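PDB 3H2S: putative NADH-flavin reductase from Lactobacillus casei ATCC 334, which binds NADPH on a Rossmann-type fold and probably acts as an oxidoreductase that uses this cofactor. Local coordinates for residues S157-A161 and Q184-T188. Residues are numbered along the deposited sequence; the frame is centred on the assembly and turned at random.
Sequences SPSEA and QSHIT. With NDP (NADPH dihydro-nicotinamide-adenine-dinucleotide phosphate), chain C.
Ala-161 pairs with His-186 in a single beta bridge, joining the loop that leaves strand 153-158 of the Rossmann-type sheet to the loop ahead of helix 189-201. Two backbone bonds make the bridge, in the pattern of a parallel pair: Ala-161 N to Ser-185 O (2.9 Å), and the straighter Ile-187 N to Ala-161 O (2.9 Å). A side chain supplies the third bond. With chi1 at 172°, the hydroxyl of Ser-185 swings away from its own N and reaches Glu-160 N, accepting a hydrogen bond of 3.1 Å from N to OG with an N-H...O angle of 167°; OG is also bonded to Leu-178 O. A small hydroxyl that can both give and accept suits this place; an alanine here would probably leave Glu-160 N and Leu-178 O without this shared partner. Ser-159 presses its CB on Ser-185 OG, while its own hydroxyl bonds Val-212 O on strand 209-214. Apolar packing adds to these bonds: Ile-187 turns its CG2 branch to Pro-158 CB (3.8 Å), and its side chain also touches Val-212. Segment 157-161 also borders the cofactor site. Pro-158, rigid and without an N-H, lays CG against NADPH C2N (3.7 Å), and Glu-160 O lies 2.9 Å from the carboxamide nitrogen N7N.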
ATOM      1  N   SER A 157     -13.444  -6.053  11.799  1.00 11.60           N
ATOM      2  CA  SER A 157     -14.443  -5.058  11.429  1.00  9.05           C
ATOM      3  C   SER A 157     -15.415  -4.919  12.586  1.00 11.47           C
ATOM      4  O   SER A 157     -15.836  -5.932  13.171  1.00  8.03           O
ATOM      5  CB  SER A 157     -15.201  -5.489  10.169  1.00 11.87           C
ATOM      6  OG  SER A 157     -14.412  -5.314   9.011  1.00 11.65           O
ATOM      7  N   PRO A 158     -15.844  -3.674  12.861  1.00 11.30           N
ATOM      8  CA  PRO A 158     -16.938  -3.426  13.770  1.00  8.78           C
ATOM      9  C   PRO A 158     -18.259  -3.847  13.137  1.00 10.23           C
ATOM     10  O   PRO A 158     -18.354  -3.963  11.922  1.00  9.92           O
ATOM     11  CB  PRO A 158     -16.908  -1.897  13.979  1.00 13.46           C
ATOM     12  CG  PRO A 158     -15.668  -1.392  13.258  1.00 19.19           C
ATOM     13  CD  PRO A 158     -15.330  -2.430  12.243  1.00 11.53           C
ATOM     14  N   SER A 159     -19.294  -3.953  13.951  1.00 16.05           N
ATOM     15  CA  SER A 159     -20.665  -3.924  13.461  1.00 20.39           C
ATOM     16  C   SER A 159     -20.980  -2.526  12.935  1.00 20.91           C
ATOM     17  O   SER A 159     -20.200  -1.593  13.126  1.00 24.87           O
ATOM     18  CB  SER A 159     -21.617  -4.262  14.602  1.00 21.60           C
ATOM     19  OG  SER A 159     -21.283  -5.519  15.159  1.00 20.46           O
ATOM     20  N   GLU A 160     -22.192  -2.353  12.432  1.00 22.76           N
ATOM     21  CA  GLU A 160     -22.600  -1.103  11.807  1.00 22.10           C
ATOM     22  C   GLU A 160     -22.441   0.089  12.755  1.00 20.36           C
ATOM     23  O   GLU A 160     -22.078   1.196  12.328  1.00 20.36           O
ATOM     24  CB  GLU A 160     -24.048  -1.220  11.338  1.00 27.28           C
ATOM     25  CG  GLU A 160     -24.836   0.075  11.368  1.00 40.47           C
ATOM     26  CD  GLU A 160     -25.832   0.171  10.232  1.00 58.37           C
ATOM     27  OE1 GLU A 160     -25.773  -0.685   9.319  1.00 63.25           O
ATOM     28  OE2 GLU A 160     -26.655   1.114  10.237  1.00 64.56           O
ATOM     29  N   ALA A 161     -22.707  -0.134  14.040  1.00 11.72           N
ATOM     30  CA  ALA A 161     -22.603   0.941  15.027  1.00 11.05           C
ATOM     31  C   ALA A 161     -21.436   0.701  15.974  1.00 10.49           C
ATOM     32  O   ALA A 161     -21.307  -0.380  16.540  1.00 10.42           O
ATOM     33  CB  ALA A 161     -23.915   1.095  15.808  1.00 12.53           C
ATOM     34  N   GLN A 184     -30.441  -5.040  16.105  1.00 23.61           N
ATOM     35  CA  GLN A 184     -29.462  -4.022  15.756  1.00 21.49           C
ATOM     36  C   GLN A 184     -28.064  -4.601  15.631  1.00 20.53           C
ATOM     37  O   GLN A 184     -27.834  -5.781  15.901  1.00 18.77           O
ATOM     38  CB  GLN A 184     -29.479  -2.887  16.772  1.00 23.19           C
ATOM     39  CG  GLN A 184     -30.868  -2.285  16.970  1.00 29.01           C
ATOM     40  CD  GLN A 184     -30.863  -1.134  17.943  1.00 38.48           C
ATOM     41  OE1 GLN A 184     -29.805  -0.672  18.372  1.00 43.39           O
ATOM     42  NE2 GLN A 184     -32.050  -0.681  18.326  1.00 46.28           N
ATOM     43  N   SER A 185     -27.157  -3.792  15.102  1.00 17.66           N
ATOM     44  CA  SER A 185     -25.802  -4.244  14.858  1.00 15.02           C
ATOM     45  C   SER A 185     -24.829  -3.235  15.468  1.00 12.62           C
ATOM     46  O   SER A 185     -24.675  -2.132  14.952  1.00 12.08           O
ATOM     47  CB  SER A 185     -25.584  -4.380  13.349  1.00 16.55           C
ATOM     48  OG  SER A 185     -24.230  -4.643  13.057  1.00 19.06           O
ATOM     49  N   HIS A 186     -24.271  -3.570  16.632  1.00 12.38           N
ATOM     50  CA  HIS A 186     -23.425  -2.621  17.349  1.00 11.68           C
ATOM     51  C   HIS A 186     -22.344  -3.313  18.162  1.00 12.89           C
ATOM     52  O   HIS A 186     -22.495  -4.470  18.566  1.00 11.93           O
ATOM     53  CB  HIS A 186     -24.263  -1.700  18.251  1.00 12.72           C
ATOM     54  CG  HIS A 186     -25.242  -2.431  19.121  1.00 19.11           C
ATOM     55  ND1 HIS A 186     -24.870  -3.076  20.278  1.00 15.30           N
ATOM     56  CD2 HIS A 186     -26.560  -2.698  18.951  1.00 21.74           C
ATOM     57  CE1 HIS A 186     -25.933  -3.626  20.836  1.00 19.18           C
ATOM     58  NE2 HIS A 186     -26.969  -3.428  20.040  1.00 22.01           N
ATOM     59  N   ILE A 187     -21.230  -2.608  18.338  1.00 11.31           N
ATOM     60  CA  ILE A 187     -20.147  -3.043  19.203  1.00  9.37           C
ATOM     61  C   ILE A 187     -19.594  -1.816  19.924  1.00  8.74           C
ATOM     62  O   ILE A 187     -19.401  -0.774  19.306  1.00  9.48           O
ATOM     63  CB  ILE A 187     -19.015  -3.719  18.386  1.00  9.27           C
ATOM     64  CG1 ILE A 187     -17.867  -4.156  19.308  1.00 11.94           C
ATOM     65  CG2 ILE A 187     -18.459  -2.751  17.345  1.00  9.00           C
ATOM     66  CD1 ILE A 187     -18.013  -5.545  19.866  1.00 11.09           C
ATOM     67  N   THR A 188     -19.432  -1.914  21.243  1.00  6.83           N
ATOM     68  CA  THR A 188     -18.830  -0.831  22.011  1.00  7.28           C
ATOM     69  C   THR A 188     -17.315  -0.783  21.846  1.00  8.33           C
ATOM     70  O   THR A 188     -16.673  -1.795  21.530  1.00  6.35           O
ATOM     71  CB  THR A 188     -19.187  -0.909  23.517  1.00 10.85           C
ATOM     72  OG1 THR A 188     -18.626  -2.112  24.089  1.00 10.95           O
ATOM     73  CG2 THR A 188     -20.708  -0.921  23.701  1.00 10.40           C
TER
HETATM   74  PA  NDP C 301     -11.178   8.379  16.457  1.00 15.04           P
HETATM   75  O1A NDP C 301     -11.848   9.405  15.497  1.00 12.73           O
HETATM   76  O2A NDP C 301     -11.582   8.385  17.891  1.00  9.47           O
HETATM   77  O5B NDP C 301      -9.607   8.972  16.235  1.00 29.10           O
HETATM   78  C5B NDP C 301      -8.738   7.864  15.885  1.00 25.25           C
HETATM   79  C4B NDP C 301      -7.228   8.279  16.081  1.00 12.08           C
HETATM   80  O4B NDP C 301      -6.754   8.801  14.856  1.00 10.89           O
HETATM   81  C3B NDP C 301      -7.042   9.438  17.118  1.00 14.19           C
HETATM   82  O3B NDP C 301      -6.108   8.976  18.044  1.00 15.92           O
HETATM   83  C2B NDP C 301      -6.446  10.599  16.221  1.00 13.50           C
HETATM   84  O2B NDP C 301      -5.567  11.476  16.832  1.00 15.08           O
HETATM   85  C1B NDP C 301      -5.743   9.724  15.136  1.00 11.85           C
HETATM   86  N9A NDP C 301      -5.523  10.501  13.905  1.00 13.22           N
HETATM   87  C8A NDP C 301      -6.563  10.980  13.067  1.00 16.22           C
HETATM   88  N7A NDP C 301      -6.107  11.631  11.994  1.00 16.77           N
HETATM   89  C5A NDP C 301      -4.703  11.551  12.112  1.00 17.08           C
HETATM   90  C6A NDP C 301      -3.699  12.035  11.256  1.00 14.64           C
HETATM   91  N6A NDP C 301      -4.067  12.735  10.146  1.00 19.27           N
HETATM   92  N1A NDP C 301      -2.398  12.060  11.721  1.00 15.62           N
HETATM   93  C2A NDP C 301      -2.136  11.323  12.841  1.00 10.46           C
HETATM   94  N3A NDP C 301      -3.003  10.636  13.644  1.00 17.66           N
HETATM   95  C4A NDP C 301      -4.315  10.846  13.285  1.00 16.10           C
HETATM   96  O3  NDP C 301     -11.693   7.057  15.765  1.00 13.94           O
HETATM   97  PN  NDP C 301     -12.500   5.701  16.145  1.00 12.69           P
HETATM   98  O1N NDP C 301     -11.886   5.118  17.432  1.00  9.79           O
HETATM   99  O2N NDP C 301     -13.911   6.173  16.321  1.00 13.11           O
HETATM  100  O5D NDP C 301     -12.324   4.564  14.986  1.00 14.73           O
HETATM  101  C5D NDP C 301     -11.282   3.586  15.031  1.00 12.53           C
HETATM  102  C4D NDP C 301     -11.465   2.670  13.807  1.00  9.36           C
HETATM  103  O4D NDP C 301     -12.822   2.263  13.835  1.00 12.34           O
HETATM  104  C3D NDP C 301     -11.184   3.275  12.400  1.00 11.45           C
HETATM  105  O3D NDP C 301     -10.658   2.310  11.564  1.00 11.90           O
HETATM  106  C2D NDP C 301     -12.631   3.733  11.987  1.00 15.02           C
HETATM  107  O2D NDP C 301     -12.788   3.736  10.591  1.00 14.55           O
HETATM  108  C1D NDP C 301     -13.421   2.515  12.586  1.00  9.92           C
HETATM  109  N1N NDP C 301     -14.858   2.778  12.616  1.00 14.14           N
HETATM  110  C2N NDP C 301     -15.680   1.959  11.733  1.00 13.62           C
HETATM  111  C3N NDP C 301     -17.134   2.414  11.609  1.00 15.60           C
HETATM  112  C7N NDP C 301     -17.998   1.260  11.128  1.00 22.49           C
HETATM  113  O7N NDP C 301     -17.582   0.515  10.253  1.00 27.19           O
HETATM  114  N7N NDP C 301     -19.308   1.176  11.575  1.00 28.15           N
HETATM  115  C4N NDP C 301     -17.756   3.216  12.734  1.00 14.22           C
HETATM  116  C5N NDP C 301     -16.829   4.221  13.369  1.00 14.98           C
HETATM  117  C6N NDP C 301     -15.346   3.929  13.361  1.00 14.77           C
HETATM  118  P2B NDP C 301      -6.127  12.676  17.783  1.00 18.35           P
HETATM  119  O1X NDP C 301      -6.689  12.049  19.110  1.00 18.31           O
HETATM  120  O2X NDP C 301      -4.860  13.478  18.260  1.00 16.22           O
HETATM  121  O3X NDP C 301      -7.157  13.510  17.101  1.00 21.30           O